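Local coordinates for D-aminoacyl-tRNA deacylase 1 (Homo sapiens, PDB 2OKV), which removes D-amino acids from mischarged D-aminoacyl-tRNAs, and glycine from mischarged tRNA(Ala), as a homodimeric editing enzyme, and may also act in DNA replication, at residues Leu31-Met45 against Leu95-Phe109. Residues are numbered along the deposited sequence; the frame is centred on the assembly and turned at random.
Sequences LGISLEDTQKELEHM and LAMPTEQAEGFYNSF
Phe105 and Phe109 of helix 99-116 pack against Leu31, Ile33 and Leu42, from the end of strand 26-32, the loop after it and the start of helix 39-51: a buried, mainly apolar contact on a face of the mixed sheet. CG anti to the backbone N (chi1 -169°) carries the Phe105 ring in between two aliphatic groups: Ile33 CG2 lies over one face, 4.1 Å from the ring centroid, and Leu42 CD1 over the opposite face at 4.2 Å. Thr38 O lies at the ring edge, near its plane, 3.5 Å from Phe105 CZ. One turn on, Phe109 takes Leu31 CD1 squarely over the centre of one face, 3.8 Å from its centroid, while Met45 CG touches Phe109 CE1. At the loop end two backbone bonds, Met97 N to Ile33 O (3.0 Å) and Leu35 N to Leu95 O (2.9 Å), form a single bridge at Ser34 and Ala96. Asp37 OD2 accepts the amide of Ser34 from above its carboxylate plane, bracing the turn, while OD1 binds Met1 N. The axes of segments 39-45 and 99-109 come within 10.6 Å, their N-to-C directions 40° apart: a helix pair on a face of a mixed sheet, as in the alpha/beta fold of the DTD family.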
ATOM      1  N   LEU B  31      -3.347   6.945   4.869  1.00 41.67           N
ATOM      2  CA  LEU B  31      -3.065   8.386   4.792  1.00 41.72           C
ATOM      3  C   LEU B  31      -1.903   8.842   5.684  1.00 40.90           C
ATOM      4  O   LEU B  31      -1.988   8.769   6.924  1.00 39.78           O
ATOM      5  CB  LEU B  31      -4.322   9.160   5.164  1.00 41.64           C
ATOM      6  CG  LEU B  31      -4.728  10.483   4.508  1.00 44.87           C
ATOM      7  CD1 LEU B  31      -5.009  11.488   5.615  1.00 41.88           C
ATOM      8  CD2 LEU B  31      -3.749  11.065   3.477  1.00 44.13           C
ATOM      9  N   GLY B  32      -0.841   9.342   5.050  1.00 39.93           N
ATOM     10  CA  GLY B  32       0.341   9.838   5.748  1.00 40.45           C
ATOM     11  C   GLY B  32       0.432  11.351   5.796  1.00 40.61           C
ATOM     12  O   GLY B  32       0.712  11.989   4.784  1.00 41.02           O
ATOM     13  N   ILE B  33       0.216  11.916   6.982  1.00 41.08           N
ATOM     14  CA  ILE B  33       0.213  13.364   7.193  1.00 41.36           C
ATOM     15  C   ILE B  33       1.573  13.857   7.684  1.00 41.61           C
ATOM     16  O   ILE B  33       2.099  13.385   8.696  1.00 41.50           O
ATOM     17  CB  ILE B  33      -0.877  13.791   8.224  1.00 41.60           C
ATOM     18  CG1 ILE B  33      -2.281  13.390   7.744  1.00 42.03           C
ATOM     19  CG2 ILE B  33      -0.817  15.295   8.501  1.00 40.38           C
ATOM     20  CD1 ILE B  33      -3.292  13.216   8.926  1.00 42.36           C
ATOM     21  N   SER B  34       2.130  14.836   6.981  1.00 41.24           N
ATOM     22  CA  SER B  34       3.437  15.359   7.336  1.00 41.15           C
ATOM     23  C   SER B  34       3.306  16.644   8.138  1.00 41.13           C
ATOM     24  O   SER B  34       2.275  17.316   8.081  1.00 40.97           O
ATOM     25  CB  SER B  34       4.263  15.625   6.084  1.00 41.04           C
ATOM     26  OG  SER B  34       4.272  17.001   5.780  1.00 41.93           O
ATOM     27  N   LEU B  35       4.371  16.961   8.874  1.00 41.15           N
ATOM     28  CA  LEU B  35       4.542  18.214   9.609  1.00 40.99           C
ATOM     29  C   LEU B  35       4.211  19.472   8.811  1.00 40.78           C
ATOM     30  O   LEU B  35       3.643  20.424   9.351  1.00 40.95           O
ATOM     31  CB  LEU B  35       5.996  18.334  10.072  1.00 41.29           C
ATOM     32  CG  LEU B  35       6.345  18.091  11.540  1.00 42.01           C
ATOM     33  CD1 LEU B  35       7.858  18.169  11.728  1.00 42.08           C
ATOM     34  CD2 LEU B  35       5.642  19.090  12.451  1.00 43.01           C
ATOM     35  N   GLU B  36       4.605  19.491   7.541  1.00 40.22           N
ATOM     36  CA  GLU B  36       4.435  20.691   6.712  1.00 40.02           C
ATOM     37  C   GLU B  36       3.044  20.792   6.074  1.00 39.19           C
ATOM     38  O   GLU B  36       2.732  21.799   5.426  1.00 39.12           O
ATOM     39  CB  GLU B  36       5.547  20.800   5.660  1.00 40.40           C
ATOM     40  CG  GLU B  36       6.605  21.868   5.985  1.00 42.86           C
ATOM     41  CD  GLU B  36       7.323  22.385   4.740  1.00 45.97           C
ATOM     42  OE1 GLU B  36       7.516  23.619   4.619  1.00 46.50           O
ATOM     43  OE2 GLU B  36       7.692  21.559   3.872  1.00 48.17           O
ATOM     44  N   ASP B  37       2.210  19.770   6.290  1.00 37.95           N
ATOM     45  CA  ASP B  37       0.870  19.716   5.696  1.00 37.09           C
ATOM     46  C   ASP B  37      -0.061  20.836   6.196  1.00 36.82           C
ATOM     47  O   ASP B  37      -0.026  21.241   7.356  1.00 36.43           O
ATOM     48  CB  ASP B  37       0.229  18.334   5.871  1.00 36.38           C
ATOM     49  CG  ASP B  37       0.775  17.283   4.883  1.00 36.71           C
ATOM     50  OD1 ASP B  37       1.358  17.634   3.824  1.00 34.95           O
ATOM     51  OD2 ASP B  37       0.599  16.084   5.167  1.00 34.00           O
ATOM     52  N   THR B  38      -0.895  21.327   5.291  1.00 36.30           N
ATOM     53  CA  THR B  38      -1.693  22.512   5.537  1.00 36.28           C
ATOM     54  C   THR B  38      -3.118  22.238   4.997  1.00 35.72           C
ATOM     55  O   THR B  38      -3.380  21.149   4.490  1.00 36.03           O
ATOM     56  CB  THR B  38      -0.983  23.707   4.849  1.00 35.75           C
ATOM     57  OG1 THR B  38      -1.025  24.865   5.670  1.00 39.57           O
ATOM     58  CG2 THR B  38      -1.552  23.994   3.486  1.00 35.08           C
ATOM     59  N   GLN B  39      -4.021  23.214   5.100  1.00 35.61           N
ATOM     60  CA  GLN B  39      -5.370  23.084   4.544  1.00 35.15           C
ATOM     61  C   GLN B  39      -5.324  22.837   3.033  1.00 35.65           C
ATOM     62  O   GLN B  39      -6.117  22.069   2.500  1.00 35.72           O
ATOM     63  CB  GLN B  39      -6.206  24.331   4.862  1.00 34.84           C
ATOM     64  CG  GLN B  39      -7.695  24.220   4.534  1.00 33.89           C
ATOM     65  CD  GLN B  39      -8.435  23.209   5.392  1.00 35.10           C
ATOM     66  OE1 GLN B  39      -8.118  23.020   6.568  1.00 35.83           O
ATOM     67  NE2 GLN B  39      -9.436  22.564   4.810  1.00 36.69           N
ATOM     68  N   LYS B  40      -4.387  23.485   2.349  1.00 36.43           N
ATOM     69  CA  LYS B  40      -4.210  23.291   0.905  1.00 37.40           C
ATOM     70  C   LYS B  40      -3.995  21.813   0.533  1.00 37.68           C
ATOM     71  O   LYS B  40      -4.659  21.261  -0.358  1.00 38.63           O
ATOM     72  CB  LYS B  40      -3.045  24.160   0.413  1.00 37.16           C
ATOM     73  CG  LYS B  40      -2.875  24.203  -1.100  1.00 38.82           C
ATOM     74  CD  LYS B  40      -1.778  25.171  -1.499  1.00 37.79           C
ATOM     75  CE  LYS B  40      -1.354  24.940  -2.925  1.00 41.43           C
ATOM     76  NZ  LYS B  40      -0.368  25.966  -3.347  1.00 42.15           N
ATOM     77  N   GLU B  41      -3.077  21.151   1.220  1.00 38.00           N
ATOM     78  CA  GLU B  41      -2.790  19.747   0.911  1.00 38.47           C
ATOM     79  C   GLU B  41      -3.970  18.858   1.290  1.00 37.75           C
ATOM     80  O   GLU B  41      -4.318  17.929   0.559  1.00 37.03           O
ATOM     81  CB  GLU B  41      -1.539  19.317   1.651  1.00 39.07           C
ATOM     82  CG  GLU B  41      -0.724  20.537   2.116  1.00 43.37           C
ATOM     83  CD  GLU B  41       0.512  20.709   1.330  1.00 46.67           C
ATOM     84  OE1 GLU B  41       1.164  19.672   1.126  1.00 50.55           O
ATOM     85  OE2 GLU B  41       0.844  21.849   0.927  1.00 47.07           O
ATOM     86  N   LEU B  42      -4.595  19.160   2.425  1.00 37.67           N
ATOM     87  CA  LEU B  42      -5.800  18.452   2.862  1.00 37.80           C
ATOM     88  C   LEU B  42      -6.847  18.473   1.743  1.00 37.79           C
ATOM     89  O   LEU B  42      -7.317  17.420   1.323  1.00 37.97           O
ATOM     90  CB  LEU B  42      -6.357  19.107   4.129  1.00 37.37           C
ATOM     91  CG  LEU B  42      -7.549  18.510   4.883  1.00 38.33           C
ATOM     92  CD1 LEU B  42      -7.597  19.113   6.286  1.00 34.37           C
ATOM     93  CD2 LEU B  42      -8.879  18.759   4.139  1.00 37.14           C
ATOM     94  N   GLU B  43      -7.189  19.672   1.269  1.00 37.91           N
ATOM     95  CA  GLU B  43      -8.195  19.846   0.201  1.00 38.22           C
ATOM     96  C   GLU B  43      -7.779  19.222  -1.131  1.00 38.08           C
ATOM     97  O   GLU B  43      -8.597  18.595  -1.821  1.00 37.14           O
ATOM     98  CB  GLU B  43      -8.556  21.327   0.040  1.00 37.96           C
ATOM     99  CG  GLU B  43      -9.294  21.846   1.275  1.00 37.08           C
ATOM    100  CD  GLU B  43      -9.778  23.283   1.190  1.00 38.94           C
ATOM    101  OE1 GLU B  43      -9.787  23.856   0.080  1.00 40.18           O
ATOM    102  OE2 GLU B  43     -10.175  23.842   2.251  1.00 36.87           O
ATOM    103  N   HIS B  44      -6.505  19.372  -1.474  1.00 38.60           N
ATOM    104  CA  HIS B  44      -5.968  18.775  -2.707  1.00 39.28           C
ATOM    105  C   HIS B  44      -5.978  17.245  -2.678  1.00 39.40           C
ATOM    106  O   HIS B  44      -6.341  16.603  -3.664  1.00 38.92           O
ATOM    107  CB  HIS B  44      -4.565  19.313  -2.991  1.00 39.75           C
ATOM    108  CG  HIS B  44      -4.546  20.685  -3.602  1.00 42.65           C
ATOM    109  ND1 HIS B  44      -5.259  21.749  -3.086  1.00 45.81           N
ATOM    110  CD2 HIS B  44      -3.887  21.167  -4.681  1.00 45.22           C
ATOM    111  CE1 HIS B  44      -5.042  22.824  -3.822  1.00 45.33           C
ATOM    112  NE2 HIS B  44      -4.210  22.499  -4.794  1.00 46.54           N
ATOM    113  N   MET B  45      -5.602  16.658  -1.546  1.00 39.59           N
ATOM    114  CA  MET B  45      -5.610  15.199  -1.411  1.00 39.89           C
ATOM    115  C   MET B  45      -7.029  14.612  -1.465  1.00 40.22           C
ATOM    116  O   MET B  45      -7.252  13.592  -2.123  1.00 40.64           O
ATOM    117  CB  MET B  45      -4.886  14.752  -0.138  1.00 39.93           C
ATOM    118  CG  MET B  45      -4.756  13.227   0.038  1.00 41.22           C
ATOM    119  SD  MET B  45      -3.882  12.404  -1.318  1.00 42.99           S
ATOM    120  CE  MET B  45      -2.162  12.726  -0.924  1.00 43.86           C
ATOM    121  N   LEU B  95       9.438  13.529   9.945  1.00 50.66           N
ATOM    122  CA  LEU B  95       8.666  14.299   8.972  1.00 50.13           C
ATOM    123  C   LEU B  95       7.157  14.122   9.168  1.00 49.41           C
ATOM    124  O   LEU B  95       6.363  14.930   8.681  1.00 49.08           O
ATOM    125  CB  LEU B  95       9.058  13.932   7.533  1.00 50.29           C
ATOM    126  CG  LEU B  95       9.399  15.078   6.561  1.00 51.60           C
ATOM    127  CD1 LEU B  95       8.494  16.316   6.728  1.00 52.57           C
ATOM    128  CD2 LEU B  95      10.864  15.494   6.697  1.00 52.08           C
ATOM    129  N   ALA B  96       6.768  13.060   9.869  1.00 48.52           N
ATOM    130  CA  ALA B  96       5.358  12.848  10.187  1.00 47.97           C
ATOM    131  C   ALA B  96       4.889  13.880  11.218  1.00 47.76           C
ATOM    132  O   ALA B  96       5.652  14.271  12.110  1.00 46.63           O
ATOM    133  CB  ALA B  96       5.134  11.443  10.695  1.00 47.75           C
ATOM    134  N   MET B  97       3.640  14.326  11.078  1.00 47.63           N
ATOM    135  CA  MET B  97       3.032  15.226  12.063  1.00 47.78           C
ATOM    136  C   MET B  97       2.765  14.468  13.372  1.00 48.18           C
ATOM    137  O   MET B  97       2.181  13.380  13.335  1.00 48.00           O
ATOM    138  CB  MET B  97       1.732  15.823  11.508  1.00 47.88           C
ATOM    139  CG  MET B  97       1.092  16.922  12.373  1.00 47.21           C
ATOM    140  SD  MET B  97      -0.488  17.439  11.663  1.00 46.94           S
ATOM    141  CE  MET B  97       0.031  18.469  10.287  1.00 44.76           C
ATOM    142  N   PRO B  98       3.207  15.028  14.524  1.00 48.75           N
ATOM    143  CA  PRO B  98       2.925  14.451  15.847  1.00 49.32           C
ATOM    144  C   PRO B  98       1.430  14.205  16.090  1.00 50.17           C
ATOM    145  O   PRO B  98       0.587  15.005  15.662  1.00 50.29           O
ATOM    146  CB  PRO B  98       3.457  15.505  16.827  1.00 49.43           C
ATOM    147  CG  PRO B  98       3.769  16.715  16.011  1.00 49.35           C
ATOM    148  CD  PRO B  98       4.038  16.240  14.625  1.00 48.67           C
ATOM    149  N   THR B  99       1.123  13.111  16.787  1.00 50.73           N
ATOM    150  CA  THR B  99      -0.260  12.633  16.972  1.00 51.46           C
ATOM    151  C   THR B  99      -1.270  13.617  17.591  1.00 51.19           C
ATOM    152  O   THR B  99      -2.468  13.518  17.322  1.00 51.20           O
ATOM    153  CB  THR B  99      -0.291  11.303  17.758  1.00 51.42           C
ATOM    154  OG1 THR B  99       0.530  11.420  18.921  1.00 52.65           O
ATOM    155  CG2 THR B  99       0.225  10.159  16.891  1.00 52.75           C
ATOM    156  N   GLU B 100      -0.794  14.548  18.413  1.00 51.40           N
ATOM    157  CA  GLU B 100      -1.667  15.548  19.043  1.00 51.35           C
ATOM    158  C   GLU B 100      -2.336  16.438  17.982  1.00 50.84           C
ATOM    159  O   GLU B 100      -3.571  16.614  17.980  1.00 50.84           O
ATOM    160  CB  GLU B 100      -0.883  16.399  20.043  1.00 51.80           C
ATOM    161  CG  GLU B 100      -0.431  15.656  21.307  1.00 53.93           C
ATOM    162  CD  GLU B 100       0.952  15.004  21.187  1.00 56.15           C
ATOM    163  OE1 GLU B 100       1.717  15.070  22.179  1.00 56.35           O
ATOM    164  OE2 GLU B 100       1.273  14.429  20.118  1.00 57.14           O
ATOM    165  N   GLN B 101      -1.521  16.970  17.066  1.00 49.47           N
ATOM    166  CA  GLN B 101      -2.042  17.762  15.961  1.00 47.99           C
ATOM    167  C   GLN B 101      -2.607  16.870  14.866  1.00 46.26           C
ATOM    168  O   GLN B 101      -3.621  17.218  14.250  1.00 45.36           O
ATOM    169  CB  GLN B 101      -0.979  18.699  15.381  1.00 48.15           C
ATOM    170  CG  GLN B 101      -1.557  19.724  14.392  1.00 49.51           C
ATOM    171  CD  GLN B 101      -0.499  20.424  13.542  1.00 49.46           C
ATOM    172  OE1 GLN B 101       0.683  20.454  13.894  1.00 52.78           O
ATOM    173  NE2 GLN B 101      -0.926  20.998  12.417  1.00 50.29           N
ATOM    174  N   ALA B 102      -1.946  15.733  14.622  1.00 44.51           N
ATOM    175  CA  ALA B 102      -2.344  14.824  13.550  1.00 43.32           C
ATOM    176  C   ALA B 102      -3.770  14.309  13.706  1.00 42.04           C
ATOM    177  O   ALA B 102      -4.448  14.150  12.715  1.00 41.70           O
ATOM    178  CB  ALA B 102      -1.357  13.640  13.399  1.00 43.46           C
ATOM    179  N   GLU B 103      -4.223  14.043  14.935  1.00 40.94           N
ATOM    180  CA  GLU B 103      -5.595  13.559  15.111  1.00 40.27           C
ATOM    181  C   GLU B 103      -6.609  14.603  14.642  1.00 38.99           C
ATOM    182  O   GLU B 103      -7.531  14.283  13.896  1.00 38.62           O
ATOM    183  CB  GLU B 103      -5.911  13.134  16.554  1.00 40.95           C
ATOM    184  CG  GLU B 103      -7.282  12.442  16.597  1.00 43.54           C
ATOM    185  CD  GLU B 103      -7.498  11.540  17.792  1.00 47.36           C
ATOM    186  OE1 GLU B 103      -6.866  11.755  18.845  1.00 47.04           O
ATOM    187  OE2 GLU B 103      -8.323  10.611  17.660  1.00 49.86           O
ATOM    188  N   GLY B 104      -6.427  15.847  15.083  1.00 38.04           N
ATOM    189  CA  GLY B 104      -7.240  16.957  14.592  1.00 37.38           C
ATOM    190  C   GLY B 104      -7.194  17.134  13.087  1.00 37.16           C
ATOM    191  O   GLY B 104      -8.234  17.311  12.436  1.00 37.40           O
ATOM    192  N   PHE B 105      -5.991  17.089  12.516  1.00 36.65           N
ATOM    193  CA  PHE B 105      -5.844  17.220  11.060  1.00 36.42           C
ATOM    194  C   PHE B 105      -6.584  16.089  10.330  1.00 36.81           C
ATOM    195  O   PHE B 105      -7.365  16.344   9.400  1.00 36.83           O
ATOM    196  CB  PHE B 105      -4.365  17.241  10.668  1.00 36.55           C
ATOM    197  CG  PHE B 105      -4.119  17.623   9.227  1.00 37.67           C
ATOM    198  CD1 PHE B 105      -3.500  18.823   8.915  1.00 38.92           C
ATOM    199  CD2 PHE B 105      -4.502  16.777   8.180  1.00 38.88           C
ATOM    200  CE1 PHE B 105      -3.276  19.186   7.591  1.00 38.63           C
ATOM    201  CE2 PHE B 105      -4.287  17.136   6.846  1.00 39.61           C
ATOM    202  CZ  PHE B 105      -3.674  18.343   6.556  1.00 39.07           C
ATOM    203  N   TYR B 106      -6.336  14.851  10.760  1.00 36.65           N
ATOM    204  CA  TYR B 106      -7.018  13.666  10.236  1.00 37.30           C
ATOM    205  C   TYR B 106      -8.547  13.797  10.308  1.00 37.27           C
ATOM    206  O   TYR B 106      -9.252  13.555   9.313  1.00 37.33           O
ATOM    207  CB  TYR B 106      -6.552  12.398  10.989  1.00 38.19           C
ATOM    208  CG  TYR B 106      -7.140  11.139  10.411  1.00 40.19           C
ATOM    209  CD1 TYR B 106      -6.728  10.692   9.154  1.00 41.10           C
ATOM    210  CD2 TYR B 106      -8.112  10.395  11.098  1.00 40.02           C
ATOM    211  CE1 TYR B 106      -7.248   9.559   8.581  1.00 42.17           C
ATOM    212  CE2 TYR B 106      -8.669   9.225  10.493  1.00 40.47           C
ATOM    213  CZ  TYR B 106      -8.214   8.835   9.236  1.00 41.61           C
ATOM    214  OH  TYR B 106      -8.703   7.719   8.568  1.00 41.55           O
ATOM    215  N   ASN B 107      -9.059  14.168  11.484  1.00 36.92           N
ATOM    216  CA  ASN B 107     -10.493  14.353  11.636  1.00 36.95           C
ATOM    217  C   ASN B 107     -11.037  15.394  10.646  1.00 37.33           C
ATOM    218  O   ASN B 107     -12.035  15.135   9.984  1.00 37.57           O
ATOM    219  CB  ASN B 107     -10.859  14.674  13.075  1.00 36.60           C
ATOM    220  CG  ASN B 107     -10.773  13.458  13.976  1.00 36.98           C
ATOM    221  OD1 ASN B 107     -10.846  12.315  13.506  1.00 39.02           O
ATOM    222  ND2 ASN B 107     -10.611  13.693  15.269  1.00 38.78           N
ATOM    223  N   SER B 108     -10.357  16.533  10.517  1.00 36.82           N
ATOM    224  CA  SER B 108     -10.754  17.566   9.547  1.00 37.02           C
ATOM    225  C   SER B 108     -10.724  17.027   8.106  1.00 37.37           C
ATOM    226  O   SER B 108     -11.607  17.347   7.279  1.00 36.75           O
ATOM    227  CB  SER B 108      -9.868  18.808   9.664  1.00 36.19           C
ATOM    228  OG  SER B 108     -10.062  19.478  10.908  1.00 37.25           O
ATOM    229  N   PHE B 109      -9.701  16.227   7.812  1.00 38.11           N
ATOM    230  CA  PHE B 109      -9.545  15.601   6.505  1.00 39.44           C
ATOM    231  C   PHE B 109     -10.729  14.686   6.182  1.00 40.24           C
ATOM    232  O   PHE B 109     -11.299  14.750   5.078  1.00 39.96           O
ATOM    233  CB  PHE B 109      -8.232  14.807   6.456  1.00 39.74           C
ATOM    234  CG  PHE B 109      -8.101  13.958   5.244  1.00 42.13           C
ATOM    235  CD1 PHE B 109      -7.512  14.470   4.082  1.00 41.67           C
ATOM    236  CD2 PHE B 109      -8.598  12.656   5.238  1.00 42.84           C
ATOM    237  CE1 PHE B 109      -7.409  13.703   2.943  1.00 43.48           C
ATOM    238  CE2 PHE B 109      -8.512  11.880   4.087  1.00 44.06           C
ATOM    239  CZ  PHE B 109      -7.914  12.408   2.934  1.00 43.14           C
TER